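Local coordinates for protein endo-beta-N-acetylglucosaminidase F1 (Bacteroides thetaiotaomicron VPI-5482, PDB 6TCV) that hydrolyses high-mannose N-glycans, as an endo-beta-N-acetylglucosaminidase that probably cuts between the two N-acetylglucosamines of their core, at residues 194-199 / 399-404; 165-170 / 424-429; 159-164 / 240-245. The protein carries 2 engineered substitutions. All blocks are in the same frame, centred on the assembly; numbering follows the deposited sequence.

Contact 1: residues 194-199 / 399-404. With NAG (2-acetamido-2-deoxy-beta-D-glucopyranose), chain B.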
# COMPACT_ATOMS: atom_id res chain seq x y z
N LEU A 194 15.47 7.87 0.85
CA LEU A 194 15.05 6.81 1.78
C LEU A 194 14.80 5.52 0.99
O LEU A 194 14.17 5.53 -0.09
CB LEU A 194 13.75 7.18 2.48
CG LEU A 194 13.90 8.32 3.48
CD1 LEU A 194 12.52 8.84 3.91
CD2 LEU A 194 14.69 7.91 4.67
N LEU A 195 15.30 4.41 1.50
CA LEU A 195 15.18 3.12 0.83
C LEU A 195 13.76 2.60 0.81
O LEU A 195 13.34 2.04 -0.21
CB LEU A 195 16.09 2.10 1.54
CG LEU A 195 16.13 0.71 0.96
CD1 LEU A 195 16.68 0.73 -0.44
CD2 LEU A 195 16.94 -0.20 1.85
N TRP A 196 13.03 2.69 1.92
CA TRP A 196 11.78 1.94 2.10
C TRP A 196 10.58 2.81 1.78
O TRP A 196 10.09 3.60 2.59
CB TRP A 196 11.67 1.37 3.51
CG TRP A 196 12.78 0.45 3.86
CD1 TRP A 196 13.84 0.72 4.67
CD2 TRP A 196 12.97 -0.90 3.38
NE1 TRP A 196 14.68 -0.38 4.73
CE2 TRP A 196 14.16 -1.39 3.96
CE3 TRP A 196 12.25 -1.77 2.55
CZ2 TRP A 196 14.64 -2.65 3.73
CZ3 TRP A 196 12.72 -3.04 2.35
CH2 TRP A 196 13.90 -3.46 2.93
N ASP A 197 10.04 2.63 0.58
CA ASP A 197 8.90 3.40 0.08
C ASP A 197 7.64 3.16 0.90
O ASP A 197 6.81 4.06 1.03
CB ASP A 197 8.59 2.98 -1.38
CG ASP A 197 9.75 3.22 -2.31
OD1 ASP A 197 10.76 2.52 -2.22
OD2 ASP A 197 9.61 4.13 -3.18
N VAL A 198 7.45 1.92 1.37
CA VAL A 198 6.25 1.49 2.10
C VAL A 198 6.66 0.75 3.35
O VAL A 198 7.55 -0.11 3.29
CB VAL A 198 5.38 0.59 1.20
CG1 VAL A 198 4.19 0.05 1.98
CG2 VAL A 198 4.97 1.32 -0.07
N VAL A 199 6.05 1.09 4.48
CA VAL A 199 6.29 0.39 5.74
C VAL A 199 4.98 -0.05 6.36
O VAL A 199 3.95 0.58 6.12
CB VAL A 199 7.11 1.24 6.72
CG1 VAL A 199 8.42 1.75 6.09
CG2 VAL A 199 6.31 2.37 7.29
N GLY A 399 8.55 -5.49 -9.13
CA GLY A 399 8.41 -4.12 -8.67
C GLY A 399 8.92 -3.85 -7.27
O GLY A 399 9.18 -2.68 -6.93
N TRP A 400 9.06 -4.87 -6.42
CA TRP A 400 9.24 -4.68 -4.97
C TRP A 400 10.28 -5.63 -4.41
O TRP A 400 10.42 -6.78 -4.88
CB TRP A 400 7.87 -4.90 -4.22
CG TRP A 400 6.87 -3.89 -4.66
CD1 TRP A 400 6.04 -3.94 -5.73
CD2 TRP A 400 6.63 -2.60 -4.05
NE1 TRP A 400 5.33 -2.75 -5.86
CE2 TRP A 400 5.69 -1.93 -4.83
CE3 TRP A 400 7.15 -1.96 -2.91
CZ2 TRP A 400 5.26 -0.64 -4.54
CZ3 TRP A 400 6.69 -0.69 -2.62
CH2 TRP A 400 5.78 -0.07 -3.41
N PHE A 401 10.94 -5.18 -3.36
CA PHE A 401 11.67 -6.04 -2.45
C PHE A 401 11.10 -5.85 -1.05
O PHE A 401 10.80 -4.72 -0.66
CB PHE A 401 13.21 -5.78 -2.48
CG PHE A 401 13.60 -4.35 -2.29
CD1 PHE A 401 13.67 -3.48 -3.37
CD2 PHE A 401 13.91 -3.85 -1.04
CE1 PHE A 401 14.00 -2.16 -3.19
CE2 PHE A 401 14.27 -2.52 -0.86
CZ PHE A 401 14.31 -1.67 -1.93
N MET A 402 10.93 -6.95 -0.32
CA MET A 402 10.29 -6.93 1.00
C MET A 402 11.30 -7.30 2.06
O MET A 402 12.17 -8.17 1.84
CB MET A 402 9.07 -7.81 1.01
CG MET A 402 8.30 -7.86 2.33
SD MET A 402 8.90 -9.08 3.54
CE MET A 402 7.67 -10.38 3.26
N GLY A 403 11.18 -6.64 3.21
CA GLY A 403 11.94 -6.96 4.40
C GLY A 403 11.01 -7.00 5.60
O GLY A 403 9.95 -6.37 5.62
N PHE A 404 11.39 -7.81 6.58
CA PHE A 404 10.59 -8.07 7.79
C PHE A 404 11.40 -8.06 9.06
O PHE A 404 12.40 -8.79 9.16
CB PHE A 404 9.86 -9.40 7.60
CG PHE A 404 8.94 -9.79 8.72
CD1 PHE A 404 9.44 -10.52 9.81
CD2 PHE A 404 7.61 -9.42 8.75
CE1 PHE A 404 8.62 -10.86 10.85
CE2 PHE A 404 6.80 -9.75 9.81
CZ PHE A 404 7.28 -10.46 10.90
C1 NAG B . 5.33 -15.23 9.29
C2 NAG B . 4.55 -13.99 9.70
C3 NAG B . 4.78 -13.55 11.14
C4 NAG B . 5.92 -14.34 11.77
C5 NAG B . 7.07 -14.37 10.79
C6 NAG B . 8.34 -15.00 11.34
C7 NAG B . 3.85 -12.18 8.18
C8 NAG B . 4.34 -11.14 7.20
N2 NAG B . 4.80 -12.91 8.77
O3 NAG B . 3.59 -13.74 11.90
O4 NAG B . 6.32 -13.66 12.96
O5 NAG B . 6.72 -15.14 9.62
O6 NAG B . 9.31 -15.10 10.35
O7 NAG B . 2.65 -12.37 8.42

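Contact 2: residues 165-170 / 424-429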
# COMPACT_ATOMS: atom_id res chain seq x y z
N GLU A 165 11.25 7.10 -11.73
CA GLU A 165 10.33 6.33 -12.54
C GLU A 165 10.90 4.96 -12.94
O GLU A 165 12.08 4.86 -13.31
CB GLU A 165 9.91 7.09 -13.80
CG GLU A 165 8.98 8.28 -13.48
CD GLU A 165 7.73 7.83 -12.73
OE1 GLU A 165 6.94 7.07 -13.33
OE2 GLU A 165 7.56 8.18 -11.54
N GLY A 166 10.14 3.91 -12.73
CA GLY A 166 10.48 2.57 -13.17
C GLY A 166 11.45 1.80 -12.30
O GLY A 166 12.11 0.90 -12.83
N VAL A 167 11.84 2.34 -11.15
CA VAL A 167 12.71 1.63 -10.23
C VAL A 167 11.95 0.65 -9.35
O VAL A 167 10.77 0.79 -9.05
CB VAL A 167 13.53 2.63 -9.42
CG1 VAL A 167 14.44 3.45 -10.41
CG2 VAL A 167 12.69 3.46 -8.57
N MET A 168 12.66 -0.31 -8.80
CA MET A 168 12.12 -1.18 -7.77
C MET A 168 11.91 -0.34 -6.50
O MET A 168 12.61 0.66 -6.26
CB MET A 168 13.09 -2.32 -7.45
CG MET A 168 13.19 -3.32 -8.60
SD MET A 168 13.86 -4.90 -8.10
CE MET A 168 12.45 -5.54 -7.18
N GLN A 169 10.94 -0.75 -5.68
CA GLN A 169 10.56 -0.05 -4.45
C GLN A 169 10.64 -1.01 -3.27
O GLN A 169 10.50 -2.24 -3.42
CB GLN A 169 9.18 0.55 -4.57
CG GLN A 169 9.14 1.64 -5.65
CD GLN A 169 7.77 2.18 -5.82
OE1 GLN A 169 6.96 1.66 -6.61
NE2 GLN A 169 7.45 3.20 -5.08
N GLY A 170 10.85 -0.45 -2.08
CA GLY A 170 10.97 -1.23 -0.87
C GLY A 170 9.69 -1.30 -0.03
O GLY A 170 8.94 -0.33 0.05
N VAL A 424 22.82 -1.06 -8.25
CA VAL A 424 22.15 -1.60 -9.43
C VAL A 424 20.75 -0.99 -9.57
O VAL A 424 20.33 -0.62 -10.67
CB VAL A 424 22.09 -3.14 -9.37
CG1 VAL A 424 21.21 -3.73 -10.50
CG2 VAL A 424 23.51 -3.72 -9.45
N LEU A 425 20.01 -0.90 -8.46
CA LEU A 425 18.62 -0.46 -8.53
C LEU A 425 18.49 1.04 -8.75
O LEU A 425 17.58 1.48 -9.46
CB LEU A 425 17.89 -0.80 -7.22
CG LEU A 425 17.77 -2.26 -6.86
CD1 LEU A 425 17.01 -2.33 -5.52
CD2 LEU A 425 17.04 -3.07 -7.88
N TYR A 426 19.41 1.84 -8.24
CA TYR A 426 19.26 3.29 -8.10
C TYR A 426 20.50 4.08 -8.48
O TYR A 426 20.42 5.31 -8.49
CB TYR A 426 18.94 3.64 -6.64
CG TYR A 426 17.79 2.84 -6.06
CD1 TYR A 426 16.51 2.88 -6.65
CD2 TYR A 426 17.92 2.07 -4.91
CE1 TYR A 426 15.45 2.19 -6.13
CE2 TYR A 426 16.86 1.41 -4.36
CZ TYR A 426 15.63 1.45 -4.98
OH TYR A 426 14.56 0.73 -4.42
N GLY A 427 21.63 3.43 -8.76
CA GLY A 427 22.87 4.14 -8.94
C GLY A 427 23.43 4.68 -7.63
O GLY A 427 24.29 5.57 -7.67
N SER A 428 22.99 4.16 -6.47
CA SER A 428 23.52 4.64 -5.19
C SER A 428 23.34 3.53 -4.17
O SER A 428 22.22 3.07 -3.95
CB SER A 428 22.73 5.91 -4.81
OG SER A 428 23.23 6.54 -3.61
N ASN A 429 24.42 3.07 -3.56
CA ASN A 429 24.33 2.02 -2.57
C ASN A 429 23.68 2.53 -1.28
O ASN A 429 23.72 3.73 -0.97
CB ASN A 429 25.74 1.48 -2.26
CG ASN A 429 26.18 0.41 -3.23
OD1 ASN A 429 25.41 -0.51 -3.54
ND2 ASN A 429 27.41 0.50 -3.68
O HOH W 1 15.40 -0.40 -9.85

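Contact 3: residues 159-164 / 240-245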
# COMPACT_ATOMS: atom_id res chain seq x y z
N GLY A 159 9.07 14.05 -1.31
CA GLY A 159 9.86 13.28 -2.24
C GLY A 159 11.01 12.44 -1.73
O GLY A 159 11.74 11.89 -2.56
N ASP A 160 11.24 12.37 -0.42
CA ASP A 160 12.50 11.80 0.03
C ASP A 160 12.60 10.30 -0.25
O ASP A 160 13.71 9.78 -0.34
CB ASP A 160 12.68 12.06 1.51
CG ASP A 160 13.00 13.48 1.86
OD1 ASP A 160 13.08 14.38 1.00
OD2 ASP A 160 13.21 13.72 3.05
N ALA A 161 11.49 9.58 -0.35
CA ALA A 161 11.51 8.16 -0.69
C ALA A 161 11.37 7.90 -2.19
O ALA A 161 11.47 6.74 -2.60
CB ALA A 161 10.44 7.37 0.08
N TYR A 162 11.14 8.91 -3.01
CA TYR A 162 10.87 8.75 -4.43
C TYR A 162 12.19 8.68 -5.16
O TYR A 162 12.92 9.66 -5.28
CB TYR A 162 9.99 9.90 -4.93
CG TYR A 162 9.83 9.86 -6.43
CD1 TYR A 162 9.11 8.87 -7.04
CD2 TYR A 162 10.38 10.85 -7.23
CE1 TYR A 162 8.97 8.86 -8.42
CE2 TYR A 162 10.24 10.81 -8.61
CZ TYR A 162 9.53 9.81 -9.16
OH TYR A 162 9.41 9.85 -10.55
N LYS A 163 12.48 7.49 -5.67
CA LYS A 163 13.76 7.21 -6.32
C LYS A 163 13.66 7.21 -7.83
O LYS A 163 14.61 6.79 -8.51
CB LYS A 163 14.36 5.90 -5.74
CG LYS A 163 14.66 6.02 -4.26
CD LYS A 163 15.06 4.74 -3.60
CE LYS A 163 13.89 3.79 -3.33
NZ LYS A 163 12.91 4.31 -2.37
N GLY A 164 12.55 7.63 -8.42
CA GLY A 164 12.55 7.75 -9.87
C GLY A 164 11.49 6.86 -10.48
O GLY A 164 10.86 6.05 -9.82
N ARG A 240 7.94 12.72 4.72
CA ARG A 240 9.08 12.45 3.85
C ARG A 240 8.70 11.53 2.71
O ARG A 240 9.57 11.12 1.92
CB ARG A 240 10.25 11.85 4.62
CG ARG A 240 10.83 12.82 5.62
CD ARG A 240 11.92 12.17 6.46
NE ARG A 240 12.43 13.13 7.43
CZ ARG A 240 13.69 13.55 7.53
NH1 ARG A 240 14.63 13.12 6.76
NH2 ARG A 240 13.97 14.39 8.50
N GLY A 241 7.42 11.21 2.55
CA GLY A 241 6.97 10.47 1.38
C GLY A 241 6.84 8.99 1.60
O GLY A 241 6.50 8.28 0.65
N VAL A 242 7.13 8.48 2.79
CA VAL A 242 6.98 7.05 3.07
C VAL A 242 5.48 6.77 3.27
O VAL A 242 4.78 7.53 3.96
CB VAL A 242 7.75 6.68 4.34
CG1 VAL A 242 7.57 5.24 4.73
CG2 VAL A 242 9.23 6.98 4.19
N LYS A 243 5.01 5.66 2.70
CA LYS A 243 3.63 5.25 2.92
C LYS A 243 3.57 4.30 4.10
O LYS A 243 4.24 3.25 4.09
CB LYS A 243 3.07 4.57 1.68
CG LYS A 243 2.99 5.48 0.47
CD LYS A 243 2.38 4.75 -0.71
CE LYS A 243 2.01 5.72 -1.82
NZ LYS A 243 3.18 6.45 -2.31
N VAL A 244 2.74 4.65 5.10
CA VAL A 244 2.63 3.91 6.35
C VAL A 244 1.32 3.12 6.32
O VAL A 244 0.24 3.72 6.27
CB VAL A 244 2.70 4.82 7.57
CG1 VAL A 244 2.49 3.99 8.85
CG2 VAL A 244 4.02 5.55 7.62
N LEU A 245 1.41 1.80 6.34
CA LEU A 245 0.25 0.93 6.28
C LEU A 245 0.01 0.31 7.65
O LEU A 245 0.94 -0.05 8.37
CB LEU A 245 0.43 -0.22 5.29
CG LEU A 245 0.95 0.13 3.91
CD1 LEU A 245 0.92 -1.05 2.97
CD2 LEU A 245 0.19 1.29 3.29
O HOH W 2 14.64 11.73 4.33

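Contact 1: residues 194-199 / 399-404
D197 sets its CB against CZ3 of W400 while its carboxylate is gripped elsewhere: OD1 takes a salt bridge from K163 NZ and a hydrogen bond from the backbone N of G170, and OD2 is held by Q169 NE2. This buried charge sits just before strand 198-209 in a parallel beta/alpha barrel of the TIM type, the catalytic fold of glycoside hydrolase family 18, to which this enzyme probably belongs. Strand 169-175 runs between 198-209 and 400-404, so the two segments meet mainly through side chains, without a direct hydrogen bond. V198 CG2 comes obliquely to the six-membered ring of W400, 3.7 Å from both CZ3 and CH2. F401 has its CG between backbone N and carbonyl carbon (chi1 51°), which brings its CE2 to 3.6 Å from W196 CZ3. Their six-membered rings meet obliquely, planes 58° apart, and L195 CD1 closes in on F401 CZ at 3.7 Å. W196 also leans over G403, where a CB would come tight against its CH2. F404 points away from 194-199, and with CG anti to its own N (chi1 -177°) its ring lies against the NAG. An alanine here would probably open a gap beside C5 and the acetyl methyl of the NAG, leaving the sugar to its hydrogen bonds with Y290, Y355 and E376. Two ring atoms touch the sugar: F404 CE1 is 3.8 Å from NAG C5, and F404 CE2 is 3.8 Å from NAG C8.

Contact 2: residues 165-170 / 424-429
The tight part of this contact is the grip of Y426 on M168: the phenol OH donates to M168 O over 2.7 Å. Here helix 421-426 packs on the chain leading into strand 169-175 of the beta/alpha barrel. The hydroxyl comes from above the carbonyl plane, 53° out of it, instead of along a lone pair. Deeper in, between buried side chains, L425 CD2 packs 3.7 Å from M168 SD; the methionine then bends at its last torsion (chi3 73°), carrying its methyl away from the helix, and M393 of helix 387-396 also lies against this side chain. The V167 side of the contact is the partly exposed one, and looser, with V167 CG1 resting 3.8 Å from L425 O. V167 meets the Y426 ring at its rim, CB 3.8 Å from Y426 CE1 and CG2 lying in the ring plane, while L425 CB sits over the centre of one face. Edge and face together should limit how far the phenol can swing. The two backbones are bridged by water 1, which accepts from M168 N at 2.9 Å and donates to L425 O at 2.9 Å.

Contact 3: residues 159-164 / 240-245
G159 places its carbonyl carbon 4.1 Å from R240 O and opens a type I beta turn, closed when Y162 N reaches back to G159 O. D160, next in the turn, in one of its two modelled conformers lays its side chain across R240: its CB is 3.3 Å from R240 O, and OD2 lies beside the aliphatic part of the arginine, 3.6 Å from R240 CG. With R240 extended from CG to NE, the guanidinium passes beyond the carboxylate of this conformer, the two planes 75° apart, and no N-H points at OD2. The opposite charges are coupled through water 2 instead, which lies in the guanidinium plane, accepts from R240 NH1 at 2.8 Å and, in the same conformer, donates to D160 OD2. A161 then gives a weak, bent hydrogen bond from its N to R240 O (3.3 Å, 133° at the hydrogen). R240 is the C-cap residue of a Schellman motif, in which G241, with positive phi, ends helix 235-238 (V242 N to L237 O, G241 N to R238 O) and the chain enters barrel strand 243-249. The methyl of A161 also packs loosely on this exit, 4.3 Å from V242 CG2. Y162 carries its ring clear of 240-245; H40 stacks on it, and G164 N sits over the centre of a face. K163 has L194 O and L195 O around its amine as further acceptors, and folds back so that its NZ donates to A161 O over 2.8 Å.

Segments 159-164 and 165-170 follow each other directly, then come 194-199, 240-245, 399-404 and 424-429; contact 3 thus crosses both others along the chain, while contact 1 falls wholly within the span of contact 2. From centre to centre, contact 1 lies about 11 Å from contact 2 and about 10 Å from contact 3. Contact 2 and contact 3 have centres about 13 Å apart. All three reach one barrel sheet, in which strand 169-175 lies between 400-404 and 198-209, and 243-249 follows 198-209. Contacts 2 and 3 tie the run 159-170 to helix 421-426 and to the start of strand 243-249, while contact 1 packs the strands flanking 169-175 on each other.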